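Local coordinates for protein cyclic GMP-AMP synthase-like receptor (Tribolium castaneum, PDB 7LT2) that senses double-stranded RNA in the cytoplasm and, as a nucleotidyltransferase, makes the cyclic dinucleotide 2',3'-cGAMP from ATP and GTP in innate immunity, at residues 22-27 / 383-388; 44-49 / 75-80; 87-92 / 205-210; 304-309 / 352-357. All blocks are in the same frame, centred on the assembly; numbering follows the deposited sequence.

Contact 1 (22-27 / 383-388); sequences RGNKQI and EALPAL
Asn24, on helix 18-42, reaches across to the C-terminal tail and carries all the polar links between the two segments. Its ND2 donates to Leu385 O at 2.9 Å, with an N-H...O angle of 147°. The acceptor lies almost in the plane of the Asn24 amide, whereas the donor is tilted 30° from the carbonyl plane of Leu385. The same ND2 also donates to Asp20 O, one helical turn earlier, which leaves little freedom for the amide to rotate. On the other branch, OD1 takes a bond from a water at 2.6 Å, and that water also donates to Pro386 O at 2.8 Å. An asparagine suits this place because one short side chain offers both a donor and an acceptor to a tail without regular structure.

Van der Waals contacts complete the fit. Ala387 CB sits 3.8 Å from Gly23 C; with no side chain on Gly23, this methyl can lie against the helix backbone itself. Leu385 CG is 3.7 Å from Asn24 ND2, its branch crossing the amide at a slant (chi1 -166°, CG anti to the backbone N). Ile27 CD1 rests 3.7 Å from Ala387 O.

Asp20 OD1 accepts from Ala387 N, and Leu385 and Asn24 also touch strand 188-200. The arrangement is that of an irregular C-terminal tail docked on the long helix 18-42, near the N terminus of a cGAS-like nucleotidyltransferase fold.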
loop_
_atom_site.group_PDB
_atom_site.type_symbol
_atom_site.label_atom_id
_atom_site.label_comp_id
_atom_site.label_asym_id
_atom_site.label_seq_id
_atom_site.Cartn_x
_atom_site.Cartn_y
_atom_site.Cartn_z
ATOM N N ARG A 22 14.682 -8.407 1.831
ATOM C CA ARG A 22 14.862 -8.980 0.502
ATOM C C ARG A 22 14.512 -10.462 0.482
ATOM O O ARG A 22 13.826 -10.931 -0.436
ATOM C CB ARG A 22 16.302 -8.756 0.042
ATOM C CG ARG A 22 16.603 -9.403 -1.279
ATOM C CD ARG A 22 18.059 -9.232 -1.645
ATOM N NE ARG A 22 18.366 -9.877 -2.911
ATOM C CZ ARG A 22 19.589 -9.974 -3.407
ATOM N NH1 ARG A 22 20.638 -9.504 -2.758
ATOM N NH2 ARG A 22 19.766 -10.561 -4.583
ATOM N N GLY A 23 14.953 -11.213 1.495
ATOM C CA GLY A 23 14.703 -12.647 1.499
ATOM C C GLY A 23 13.234 -12.987 1.665
ATOM O O GLY A 23 12.708 -13.869 0.984
ATOM N N ASN A 24 12.549 -12.290 2.569
ATOM C CA ASN A 24 11.118 -12.528 2.728
ATOM C C ASN A 24 10.356 -12.158 1.464
ATOM O O ASN A 24 9.400 -12.847 1.091
ATOM C CB ASN A 24 10.586 -11.763 3.943
ATOM C CG ASN A 24 10.952 -12.443 5.237
ATOM O OD1 ASN A 24 10.484 -13.549 5.512
ATOM N ND2 ASN A 24 11.811 -11.803 6.036
ATOM N N LYS A 25 10.782 -11.095 0.771
ATOM C CA LYS A 25 10.131 -10.739 -0.486
ATOM C C LYS A 25 10.310 -11.832 -1.531
ATOM O O LYS A 25 9.362 -12.170 -2.243
ATOM C CB LYS A 25 10.659 -9.407 -1.016
ATOM C CG LYS A 25 10.149 -8.188 -0.251
ATOM C CD LYS A 25 10.660 -6.888 -0.865
ATOM C CE LYS A 25 10.170 -5.676 -0.082
ATOM N NZ LYS A 25 10.857 -4.427 -0.526
ATOM N N GLN A 26 11.513 -12.397 -1.646
ATOM C CA GLN A 26 11.719 -13.449 -2.643
ATOM C C GLN A 26 10.818 -14.648 -2.369
ATOM O O GLN A 26 10.241 -15.231 -3.296
ATOM C CB GLN A 26 13.186 -13.881 -2.670
ATOM C CG GLN A 26 14.159 -12.823 -3.170
ATOM C CD GLN A 26 15.492 -13.414 -3.598
ATOM O OE1 GLN A 26 16.537 -13.109 -3.028
ATOM N NE2 GLN A 26 15.455 -14.270 -4.607
ATOM N N ILE A 27 10.694 -15.032 -1.099
ATOM C CA ILE A 27 9.838 -16.155 -0.731
ATOM C C ILE A 27 8.381 -15.837 -1.034
ATOM O O ILE A 27 7.676 -16.622 -1.677
ATOM C CB ILE A 27 10.022 -16.500 0.755
ATOM C CG1 ILE A 27 11.396 -17.128 0.995
ATOM C CG2 ILE A 27 8.878 -17.394 1.232
ATOM C CD1 ILE A 27 11.745 -17.242 2.470
ATOM N N GLU A 383 16.401 -10.002 14.631
ATOM C CA GLU A 383 15.767 -11.304 14.455
ATOM C C GLU A 383 14.242 -11.201 14.449
ATOM O O GLU A 383 13.547 -12.160 14.793
ATOM C CB GLU A 383 16.236 -12.282 15.530
ATOM C CG GLU A 383 17.753 -12.459 15.600
ATOM C CD GLU A 383 18.362 -12.978 14.302
ATOM O OE1 GLU A 383 17.652 -13.648 13.517
ATOM O OE2 GLU A 383 19.562 -12.716 14.069
ATOM N N ALA A 384 13.711 -10.048 14.038
ATOM C CA ALA A 384 12.266 -9.837 14.057
ATOM C C ALA A 384 11.548 -10.710 13.030
ATOM O O ALA A 384 10.435 -11.186 13.285
ATOM C CB ALA A 384 11.955 -8.361 13.816
ATOM N N LEU A 385 12.155 -10.928 11.863
ATOM C CA LEU A 385 11.541 -11.740 10.811
ATOM C C LEU A 385 12.631 -12.342 9.938
ATOM O O LEU A 385 12.813 -11.947 8.779
ATOM C CB LEU A 385 10.572 -10.906 9.978
ATOM C CG LEU A 385 9.616 -11.696 9.074
ATOM C CD1 LEU A 385 8.657 -12.517 9.927
ATOM C CD2 LEU A 385 8.859 -10.779 8.122
ATOM N N PRO A 386 13.372 -13.319 10.461
ATOM C CA PRO A 386 14.423 -13.959 9.656
ATOM C C PRO A 386 13.826 -14.690 8.463
ATOM O O PRO A 386 12.880 -15.469 8.602
ATOM C CB PRO A 386 15.084 -14.936 10.639
ATOM C CG PRO A 386 14.649 -14.490 11.995
ATOM C CD PRO A 386 13.316 -13.858 11.832
ATOM N N ALA A 387 14.383 -14.427 7.278
ATOM C CA ALA A 387 13.935 -15.153 6.092
ATOM C C ALA A 387 14.288 -16.628 6.194
ATOM O O ALA A 387 13.575 -17.480 5.649
ATOM C CB ALA A 387 14.546 -14.540 4.831
ATOM N N LEU A 388 15.381 -16.942 6.885
ATOM C CA LEU A 388 15.750 -18.309 7.217
ATOM C C LEU A 388 15.499 -18.515 8.705
ATOM O O LEU A 388 16.324 -18.100 9.535
ATOM C CB LEU A 388 17.220 -18.561 6.874
ATOM C CG LEU A 388 17.706 -20.004 6.843
ATOM C CD1 LEU A 388 17.006 -20.765 5.728
ATOM C CD2 LEU A 388 19.218 -20.041 6.671
HETATM O O HOH W 1 10.509 -15.515 7.188
#

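Contact 2 (44-49 / 75-80); sequences PLFKAL and ILLHIP
Phe46 and Leu77 meet at about a right angle, and so do Phe46 and Ile75, where helix 44-49 packs beside strand 70-77. Ile75 CG2 comes to the ring's edge, in plane, 3.7 Å from Phe46 CE1, while Leu77 CD2 approaches the same atom obliquely at 3.8 Å. A chi1 of 170° points the Phe46 ring away from its own backbone N and brings CE1 to the strand's side chains. A flat aromatic group fits well here, being broad enough to touch two branched side chains, Ile75 at its edge and Leu77 obliquely; Trp137 and Leu141 of helix 131-147 also pack on it.

Leu49 works closer to the backbone. Its CB lies 3.9 Å from Leu77 CB, and its CD2 comes 3.4 Å from His78 O, while Phe118 and Phe122 of helix 118-122 pack on the same leucine. The axes of helix 44-49 and strand 75-77 are nearly perpendicular (87°), and Leu49, last in the helix, lies by Leu77 and His78.

There Leu49 O accepts from His78 N at 2.9 Å with an N-H...O angle of 153°, and Leu77 CA makes a CA-H...O contact with that oxygen at 3.3 Å. His78 ND1 is bonded to Val199 O. The chemistry is thus mainly apolar, with a backbone bond satisfying the carbonyl of a buried residue at the helix end and fixing Leu49 against His78.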
loop_
_atom_site.group_PDB
_atom_site.type_symbol
_atom_site.label_atom_id
_atom_site.label_comp_id
_atom_site.label_asym_id
_atom_site.label_seq_id
_atom_site.Cartn_x
_atom_site.Cartn_y
_atom_site.Cartn_z
ATOM N N PRO A 44 -10.402 -18.902 -17.703
ATOM C CA PRO A 44 -9.819 -18.283 -18.903
ATOM C C PRO A 44 -10.008 -16.776 -18.967
ATOM O O PRO A 44 -9.142 -16.079 -19.508
ATOM C CB PRO A 44 -10.554 -18.993 -20.050
ATOM C CG PRO A 44 -10.978 -20.306 -19.464
ATOM C CD PRO A 44 -11.308 -20.014 -18.027
ATOM N N LEU A 45 -11.117 -16.248 -18.445
ATOM C CA LEU A 45 -11.311 -14.802 -18.461
ATOM C C LEU A 45 -10.291 -14.102 -17.570
ATOM O O LEU A 45 -9.773 -13.040 -17.935
ATOM C CB LEU A 45 -12.735 -14.451 -18.031
ATOM C CG LEU A 45 -13.094 -12.960 -17.994
ATOM C CD1 LEU A 45 -12.740 -12.248 -19.295
ATOM C CD2 LEU A 45 -14.582 -12.788 -17.679
ATOM N N PHE A 46 -9.974 -14.681 -16.405
ATOM C CA PHE A 46 -8.910 -14.105 -15.589
ATOM C C PHE A 46 -7.579 -14.155 -16.317
ATOM O O PHE A 46 -6.813 -13.187 -16.284
ATOM C CB PHE A 46 -8.780 -14.817 -14.241
ATOM C CG PHE A 46 -7.537 -14.417 -13.475
ATOM C CD1 PHE A 46 -7.409 -13.134 -12.965
ATOM C CD2 PHE A 46 -6.488 -15.307 -13.300
ATOM C CE1 PHE A 46 -6.260 -12.750 -12.276
ATOM C CE2 PHE A 46 -5.335 -14.927 -12.611
ATOM C CZ PHE A 46 -5.228 -13.650 -12.100
ATOM N N LYS A 47 -7.280 -15.277 -16.975
ATOM C CA LYS A 47 -6.015 -15.364 -17.695
ATOM C C LYS A 47 -5.938 -14.302 -18.782
ATOM O O LYS A 47 -4.885 -13.688 -18.989
ATOM C CB LYS A 47 -5.836 -16.761 -18.287
ATOM C CG LYS A 47 -4.451 -16.994 -18.878
ATOM C CD LYS A 47 -4.312 -18.415 -19.378
ATOM C CE LYS A 47 -2.900 -18.684 -19.877
ATOM N NZ LYS A 47 -2.705 -20.135 -20.100
ATOM N N ALA A 48 -7.060 -14.044 -19.461
ATOM C CA ALA A 48 -7.076 -13.033 -20.514
ATOM C C ALA A 48 -6.927 -11.626 -19.945
ATOM O O ALA A 48 -6.215 -10.796 -20.520
ATOM C CB ALA A 48 -8.366 -13.147 -21.330
ATOM N N LEU A 49 -7.592 -11.338 -18.820
ATOM C CA LEU A 49 -7.540 -9.996 -18.243
ATOM C C LEU A 49 -6.206 -9.704 -17.567
ATOM O O LEU A 49 -5.760 -8.551 -17.555
ATOM C CB LEU A 49 -8.658 -9.822 -17.222
ATOM C CG LEU A 49 -10.050 -9.561 -17.794
ATOM C CD1 LEU A 49 -11.086 -9.824 -16.718
ATOM C CD2 LEU A 49 -10.122 -8.123 -18.267
ATOM N N ILE A 75 -3.695 -7.059 -8.051
ATOM C CA ILE A 75 -3.752 -7.886 -9.251
ATOM C C ILE A 75 -4.319 -7.016 -10.368
ATOM O O ILE A 75 -5.496 -6.648 -10.336
ATOM C CB ILE A 75 -4.610 -9.136 -9.015
ATOM C CG1 ILE A 75 -4.038 -9.960 -7.858
ATOM C CG2 ILE A 75 -4.710 -9.986 -10.288
ATOM C CD1 ILE A 75 -4.974 -11.039 -7.338
ATOM N N LEU A 76 -3.482 -6.670 -11.348
ATOM C CA LEU A 76 -3.848 -5.668 -12.349
ATOM C C LEU A 76 -4.460 -6.352 -13.571
ATOM O O LEU A 76 -3.774 -7.074 -14.305
ATOM C CB LEU A 76 -2.636 -4.824 -12.739
ATOM C CG LEU A 76 -1.886 -4.152 -11.577
ATOM C CD1 LEU A 76 -0.924 -3.104 -12.104
ATOM C CD2 LEU A 76 -2.836 -3.528 -10.568
ATOM N N LEU A 77 -5.753 -6.118 -13.779
ATOM C CA LEU A 77 -6.498 -6.605 -14.930
ATOM C C LEU A 77 -6.608 -5.482 -15.953
ATOM O O LEU A 77 -6.691 -4.307 -15.594
ATOM C CB LEU A 77 -7.892 -7.070 -14.500
ATOM C CG LEU A 77 -7.929 -7.894 -13.211
ATOM C CD1 LEU A 77 -9.348 -8.042 -12.693
ATOM C CD2 LEU A 77 -7.294 -9.258 -13.452
ATOM N N HIS A 78 -6.602 -5.839 -17.235
ATOM C CA HIS A 78 -6.625 -4.834 -18.292
ATOM C C HIS A 78 -7.774 -5.113 -19.242
ATOM O O HIS A 78 -7.835 -6.191 -19.845
ATOM C CB HIS A 78 -5.307 -4.789 -19.067
ATOM C CG HIS A 78 -5.316 -3.796 -20.186
ATOM N ND1 HIS A 78 -5.384 -2.436 -19.973
ATOM C CD2 HIS A 78 -5.300 -3.966 -21.529
ATOM C CE1 HIS A 78 -5.395 -1.810 -21.137
ATOM N NE2 HIS A 78 -5.348 -2.716 -22.097
ATOM N N ILE A 79 -8.678 -4.150 -19.357
ATOM C CA ILE A 79 -9.772 -4.223 -20.331
ATOM C C ILE A 79 -9.226 -3.856 -21.702
ATOM O O ILE A 79 -8.634 -2.777 -21.855
ATOM C CB ILE A 79 -10.901 -3.282 -19.925
ATOM C CG1 ILE A 79 -11.474 -3.683 -18.562
ATOM C CG2 ILE A 79 -11.992 -3.259 -21.004
ATOM C CD1 ILE A 79 -12.418 -2.668 -17.976
ATOM N N PRO A 80 -9.397 -4.706 -22.717
ATOM C CA PRO A 80 -8.929 -4.361 -24.064
ATOM C C PRO A 80 -9.463 -3.006 -24.510
ATOM O O PRO A 80 -10.656 -2.717 -24.389
ATOM C CB PRO A 80 -9.484 -5.504 -24.925
ATOM C CG PRO A 80 -9.559 -6.660 -23.970
ATOM C CD PRO A 80 -9.983 -6.057 -22.659
HETATM O O HOH W 2 -6.171 -7.780 -21.133
#

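Contact 3 (87-92 / 205-210); sequences LNESNV and WPINGY
Glu89 spends one carboxylate oxygen on two consecutive backbone amides of the loop 205-210. OE2 accepts from Asn208 N at 3.0 Å, in a fairly straight bond of 166° that arrives from above the carboxylate plane, and from Ile207 N at 3.1 Å, which comes nearly along the C-O axis but is more bent, at 140°. A carboxylate suits the spot because it can satisfy two neighbouring N-H groups that converge on one oxygen. The chain is bent at chi2 (87°), which brings the carboxylate to the Ile207 and Asn208 amides. The second oxygen, OE1, takes a bond from a water at 2.7 Å, and that water accepts from Asn208 ND2.

The strand bearing Glu89, 85-89, pairs with strand 95-100 in the large mixed sheet of the nucleotidyltransferase domain, and the loop belongs to the connection between strands 188-200 and 222-225. Glu89 therefore ties a sheet strand to a surface excursion of the same sheet. Just beyond the strand, Val92 N donates to Ser90 OG, closing an ST turn.

Van der Waals contacts fill in beside the acid. Glu89 CG lies 3.5 Å from Tyr210 CE1, the two side chains sliding past each other in opposite directions. Pro206 CG lies over one face of the tyrosine ring, offset toward its rim. Leu87 CD2 is 4.3 Å from Pro206 CB, and both residues touch Phe222. Pro206 and Tyr210 also pack on Leu242, a residue assigned by similarity to GTP binding.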
loop_
_atom_site.group_PDB
_atom_site.type_symbol
_atom_site.label_atom_id
_atom_site.label_comp_id
_atom_site.label_asym_id
_atom_site.label_seq_id
_atom_site.Cartn_x
_atom_site.Cartn_y
_atom_site.Cartn_z
ATOM N N LEU A 87 -12.687 6.619 -18.562
ATOM C CA LEU A 87 -12.538 6.960 -17.155
ATOM C C LEU A 87 -12.981 8.402 -16.954
ATOM O O LEU A 87 -12.506 9.304 -17.654
ATOM C CB LEU A 87 -11.085 6.761 -16.719
ATOM C CG LEU A 87 -10.665 6.864 -15.252
ATOM C CD1 LEU A 87 -9.391 6.067 -15.043
ATOM C CD2 LEU A 87 -10.444 8.310 -14.840
ATOM N N ASN A 88 -13.892 8.622 -16.010
ATOM C CA ASN A 88 -14.393 9.959 -15.733
ATOM C C ASN A 88 -14.204 10.293 -14.261
ATOM O O ASN A 88 -14.474 9.466 -13.383
ATOM C CB ASN A 88 -15.867 10.094 -16.122
ATOM C CG ASN A 88 -16.074 10.082 -17.629
ATOM O OD1 ASN A 88 -15.377 10.777 -18.369
ATOM N ND2 ASN A 88 -17.032 9.284 -18.090
ATOM N N GLU A 89 -13.736 11.511 -14.003
ATOM C CA GLU A 89 -13.619 12.000 -12.637
ATOM C C GLU A 89 -15.003 12.125 -12.013
ATOM O O GLU A 89 -15.901 12.737 -12.596
ATOM C CB GLU A 89 -12.904 13.352 -12.631
ATOM C CG GLU A 89 -11.518 13.353 -13.290
ATOM C CD GLU A 89 -11.558 13.591 -14.795
ATOM O OE1 GLU A 89 -12.647 13.465 -15.400
ATOM O OE2 GLU A 89 -10.495 13.910 -15.372
ATOM N N SER A 90 -15.178 11.543 -10.827
ATOM C CA SER A 90 -16.486 11.505 -10.189
ATOM C C SER A 90 -16.727 12.770 -9.365
ATOM O O SER A 90 -15.849 13.624 -9.207
ATOM C CB SER A 90 -16.624 10.262 -9.310
ATOM O OG SER A 90 -16.107 10.493 -8.007
ATOM N N ASN A 91 -17.940 12.888 -8.820
ATOM C CA ASN A 91 -18.312 14.022 -7.983
ATOM C C ASN A 91 -17.781 13.914 -6.555
ATOM O O ASN A 91 -18.133 14.752 -5.716
ATOM C CB ASN A 91 -19.836 14.188 -7.965
ATOM C CG ASN A 91 -20.569 12.882 -7.703
ATOM O OD1 ASN A 91 -19.977 11.899 -7.255
ATOM N ND2 ASN A 91 -21.869 12.868 -7.986
ATOM N N VAL A 92 -16.957 12.915 -6.261
ATOM C CA VAL A 92 -16.260 12.804 -4.987
ATOM C C VAL A 92 -14.764 12.873 -5.280
ATOM O O VAL A 92 -14.228 11.981 -5.944
ATOM C CB VAL A 92 -16.606 11.506 -4.240
ATOM C CG1 VAL A 92 -15.858 11.447 -2.912
ATOM C CG2 VAL A 92 -18.113 11.402 -4.020
ATOM N N TRP A 205 -5.057 9.000 -17.971
ATOM C CA TRP A 205 -4.745 9.682 -16.719
ATOM C C TRP A 205 -5.710 10.847 -16.501
ATOM O O TRP A 205 -5.905 11.661 -17.414
ATOM C CB TRP A 205 -3.299 10.179 -16.753
ATOM C CG TRP A 205 -2.762 10.704 -15.445
ATOM C CD1 TRP A 205 -3.046 11.906 -14.865
ATOM C CD2 TRP A 205 -1.819 10.055 -14.580
ATOM N NE1 TRP A 205 -2.355 12.037 -13.683
ATOM C CE2 TRP A 205 -1.595 10.915 -13.486
ATOM C CE3 TRP A 205 -1.150 8.828 -14.622
ATOM C CZ2 TRP A 205 -0.728 10.589 -12.442
ATOM C CZ3 TRP A 205 -0.289 8.504 -13.580
ATOM C CH2 TRP A 205 -0.082 9.384 -12.511
ATOM N N PRO A 206 -6.327 10.964 -15.324
ATOM C CA PRO A 206 -7.340 12.013 -15.117
ATOM C C PRO A 206 -6.719 13.402 -15.098
ATOM O O PRO A 206 -5.623 13.604 -14.568
ATOM C CB PRO A 206 -7.948 11.653 -13.754
ATOM C CG PRO A 206 -6.867 10.887 -13.053
ATOM C CD PRO A 206 -6.160 10.109 -14.137
ATOM N N ILE A 207 -7.433 14.371 -15.681
ATOM C CA ILE A 207 -6.902 15.731 -15.769
ATOM C C ILE A 207 -7.732 16.724 -14.958
ATOM O O ILE A 207 -7.204 17.734 -14.479
ATOM C CB ILE A 207 -6.787 16.199 -17.234
ATOM C CG1 ILE A 207 -8.159 16.282 -17.898
ATOM C CG2 ILE A 207 -5.860 15.284 -18.029
ATOM C CD1 ILE A 207 -8.119 16.872 -19.293
ATOM N N ASN A 208 -9.026 16.460 -14.793
ATOM C CA ASN A 208 -9.924 17.447 -14.189
ATOM C C ASN A 208 -9.717 17.468 -12.679
ATOM O O ASN A 208 -10.331 16.706 -11.934
ATOM C CB ASN A 208 -11.377 17.145 -14.539
ATOM C CG ASN A 208 -12.317 18.258 -14.122
ATOM O OD1 ASN A 208 -11.880 19.334 -13.710
ATOM N ND2 ASN A 208 -13.617 18.010 -14.238
ATOM N N GLY A 209 -8.852 18.376 -12.222
ATOM C CA GLY A 209 -8.559 18.518 -10.812
ATOM C C GLY A 209 -7.491 17.589 -10.280
ATOM O O GLY A 209 -7.303 17.519 -9.060
ATOM N N TYR A 210 -6.778 16.881 -11.151
ATOM C CA TYR A 210 -5.782 15.905 -10.737
ATOM C C TYR A 210 -4.385 16.345 -11.151
ATOM O O TYR A 210 -4.196 16.997 -12.182
ATOM C CB TYR A 210 -6.086 14.524 -11.332
ATOM C CG TYR A 210 -7.225 13.814 -10.633
ATOM C CD1 TYR A 210 -8.544 14.045 -11.004
ATOM C CD2 TYR A 210 -6.982 12.925 -9.595
ATOM C CE1 TYR A 210 -9.586 13.405 -10.362
ATOM C CE2 TYR A 210 -8.018 12.283 -8.947
ATOM C CZ TYR A 210 -9.319 12.523 -9.335
ATOM O OH TYR A 210 -10.355 11.881 -8.692
HETATM O O HOH W 3 -14.372 15.474 -15.669
HETATM O O HOH W 4 -13.040 13.904 -8.804
#

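Contact 4 (304-309 / 352-357); sequences VFMTTL and KDIENN
Ile354 CD1 is the methyl on which three side chains of helix 301-318 converge. Met306, whose side chain crosses that of Ile354 obliquely, brings SD to 3.7 Å from it, Phe305 CE2 approaches at 4.0 Å with the two side chains at about a right angle, and Leu309 CD2 meets the methyl tip to tip at 4.1 Å. Met306 also reaches the backbone beyond the helix, its CE 4.1 Å from Glu355 CA.

Torsions help place these groups. Ile354 CG1 stands between its backbone N and carbonyl carbon (chi1 69°), and CD1 continues outward from it, chi2 being 180°. The Met306 chain is instead bent at chi2 and chi3, which lays the sulfur and methyl across the isoleucine at a slant; a flexible thioether suits such a fit.

Further out, Phe305 and Leu309 pack on Leu264 and Leu268 of helix 258-272, and Ile354 on Ile361 and His364 of helix 361-365. Glu355, the first residue to leave helical geometry after 337-354, forms a salt bridge through OE2 with Arg310.

Between the segments themselves the contact is wholly apolar: shape and burial probably set how the helix end seats, while the salt bridge to Arg310, on the same helix 301-318, adds a polar link beside it.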
loop_
_atom_site.group_PDB
_atom_site.type_symbol
_atom_site.label_atom_id
_atom_site.label_comp_id
_atom_site.label_asym_id
_atom_site.label_seq_id
_atom_site.Cartn_x
_atom_site.Cartn_y
_atom_site.Cartn_z
ATOM N N VAL A 304 17.044 16.658 8.739
ATOM C CA VAL A 304 15.883 16.260 7.945
ATOM C C VAL A 304 14.723 15.878 8.858
ATOM O O VAL A 304 13.575 16.284 8.632
ATOM C CB VAL A 304 16.254 15.113 6.984
ATOM C CG1 VAL A 304 15.018 14.625 6.216
ATOM C CG2 VAL A 304 17.333 15.561 6.010
ATOM N N PHE A 305 15.004 15.096 9.902
ATOM C CA PHE A 305 13.956 14.695 10.840
ATOM C C PHE A 305 13.322 15.906 11.517
ATOM O O PHE A 305 12.092 16.032 11.561
ATOM C CB PHE A 305 14.531 13.733 11.883
ATOM C CG PHE A 305 13.600 13.459 13.046
ATOM C CD1 PHE A 305 12.467 12.677 12.878
ATOM C CD2 PHE A 305 13.878 13.961 14.307
ATOM C CE1 PHE A 305 11.616 12.420 13.941
ATOM C CE2 PHE A 305 13.032 13.707 15.377
ATOM C CZ PHE A 305 11.901 12.936 15.195
ATOM N N MET A 306 14.146 16.804 12.063
ATOM C CA MET A 306 13.609 17.963 12.770
ATOM C C MET A 306 12.823 18.874 11.840
ATOM O O MET A 306 11.771 19.405 12.218
ATOM C CB MET A 306 14.742 18.744 13.440
ATOM C CG MET A 306 15.362 18.035 14.635
ATOM S SD MET A 306 14.164 17.709 15.944
ATOM C CE MET A 306 13.579 19.368 16.268
ATOM N N THR A 307 13.318 19.079 10.621
ATOM C CA THR A 307 12.639 19.995 9.715
ATOM C C THR A 307 11.318 19.414 9.227
ATOM O O THR A 307 10.303 20.122 9.199
ATOM C CB THR A 307 13.546 20.343 8.538
ATOM O OG1 THR A 307 14.662 21.098 9.020
ATOM C CG2 THR A 307 12.786 21.171 7.510
ATOM N N THR A 308 11.304 18.129 8.849
ATOM C CA THR A 308 10.057 17.532 8.380
ATOM C C THR A 308 9.066 17.354 9.522
ATOM O O THR A 308 7.857 17.452 9.305
ATOM C CB THR A 308 10.309 16.193 7.671
ATOM O OG1 THR A 308 11.002 15.276 8.531
ATOM C CG2 THR A 308 11.116 16.406 6.395
ATOM N N LEU A 309 9.557 17.124 10.744
ATOM C CA LEU A 309 8.656 17.045 11.890
ATOM C C LEU A 309 7.960 18.378 12.133
ATOM O O LEU A 309 6.754 18.415 12.403
ATOM C CB LEU A 309 9.421 16.605 13.140
ATOM C CG LEU A 309 8.631 16.542 14.457
ATOM C CD1 LEU A 309 7.485 15.535 14.397
ATOM C CD2 LEU A 309 9.555 16.222 15.626
ATOM N N LYS A 352 9.857 21.163 21.197
ATOM C CA LYS A 352 10.567 21.990 22.168
ATOM C C LYS A 352 11.483 21.147 23.044
ATOM O O LYS A 352 12.566 21.595 23.441
ATOM C CB LYS A 352 9.571 22.759 23.037
ATOM C CG LYS A 352 8.684 23.722 22.270
ATOM C CD LYS A 352 9.505 24.788 21.569
ATOM C CE LYS A 352 9.551 26.074 22.375
ATOM N NZ LYS A 352 8.215 26.728 22.435
ATOM N N ASP A 353 11.069 19.919 23.349
ATOM C CA ASP A 353 11.825 19.077 24.266
ATOM C C ASP A 353 13.059 18.462 23.611
ATOM O O ASP A 353 14.019 18.127 24.313
ATOM C CB ASP A 353 10.918 17.973 24.818
ATOM C CG ASP A 353 11.487 17.316 26.052
ATOM O OD1 ASP A 353 11.675 18.025 27.061
ATOM O OD2 ASP A 353 11.732 16.093 26.013
ATOM N N ILE A 354 13.054 18.305 22.287
ATOM C CA ILE A 354 14.162 17.673 21.579
ATOM C C ILE A 354 14.973 18.660 20.750
ATOM O O ILE A 354 16.101 18.326 20.353
ATOM C CB ILE A 354 13.672 16.514 20.686
ATOM C CG1 ILE A 354 12.849 17.050 19.512
ATOM C CG2 ILE A 354 12.868 15.513 21.502
ATOM C CD1 ILE A 354 12.326 15.965 18.585
ATOM N N GLU A 355 14.424 19.841 20.456
ATOM C CA GLU A 355 15.076 20.965 19.787
ATOM C C GLU A 355 16.582 21.016 20.009
ATOM O O GLU A 355 17.368 20.895 19.063
ATOM C CB GLU A 355 14.450 22.266 20.298
ATOM C CG GLU A 355 14.320 23.358 19.277
ATOM C CD GLU A 355 13.168 24.283 19.592
ATOM O OE1 GLU A 355 13.038 24.708 20.764
ATOM O OE2 GLU A 355 12.376 24.567 18.670
ATOM N N ASN A 356 16.981 21.198 21.265
ATOM C CA ASN A 356 18.379 21.341 21.654
ATOM C C ASN A 356 18.843 20.190 22.537
ATOM O O ASN A 356 19.865 20.306 23.226
ATOM C CB ASN A 356 18.586 22.677 22.369
ATOM C CG ASN A 356 18.171 23.864 21.520
ATOM O OD1 ASN A 356 18.505 23.942 20.338
ATOM N ND2 ASN A 356 17.434 24.792 22.120
ATOM N N ASN A 357 18.108 19.084 22.533
ATOM C CA ASN A 357 18.416 17.919 23.362
ATOM C C ASN A 357 18.130 16.672 22.546
ATOM O O ASN A 357 17.103 16.006 22.733
ATOM C CB ASN A 357 17.590 17.928 24.652
ATOM C CG ASN A 357 17.888 19.129 25.529
ATOM O OD1 ASN A 357 18.787 19.086 26.371
ATOM N ND2 ASN A 357 17.136 20.208 25.337
#

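Contacts 2 and 4 are buried, contact 1 is partly buried and contact 3 lies at the surface, and their chemistry follows. Between its segments contact 4 is apolar, contact 2 adds a backbone bond to its apolar packing, and contacts 1 and 3 each rest on one polar side chain that binds loop backbone and is bridged by water. Contacts 2 and 3 reach the same sheet through successive strands, their centres about 24 Å apart, while contacts 1 and 2 use successive helices, 18-42 and 44-49. Contact 4 stands apart in a helical region, its centre about 49 Å from that of contact 2. Contact 1 joins residues near the two chain ends.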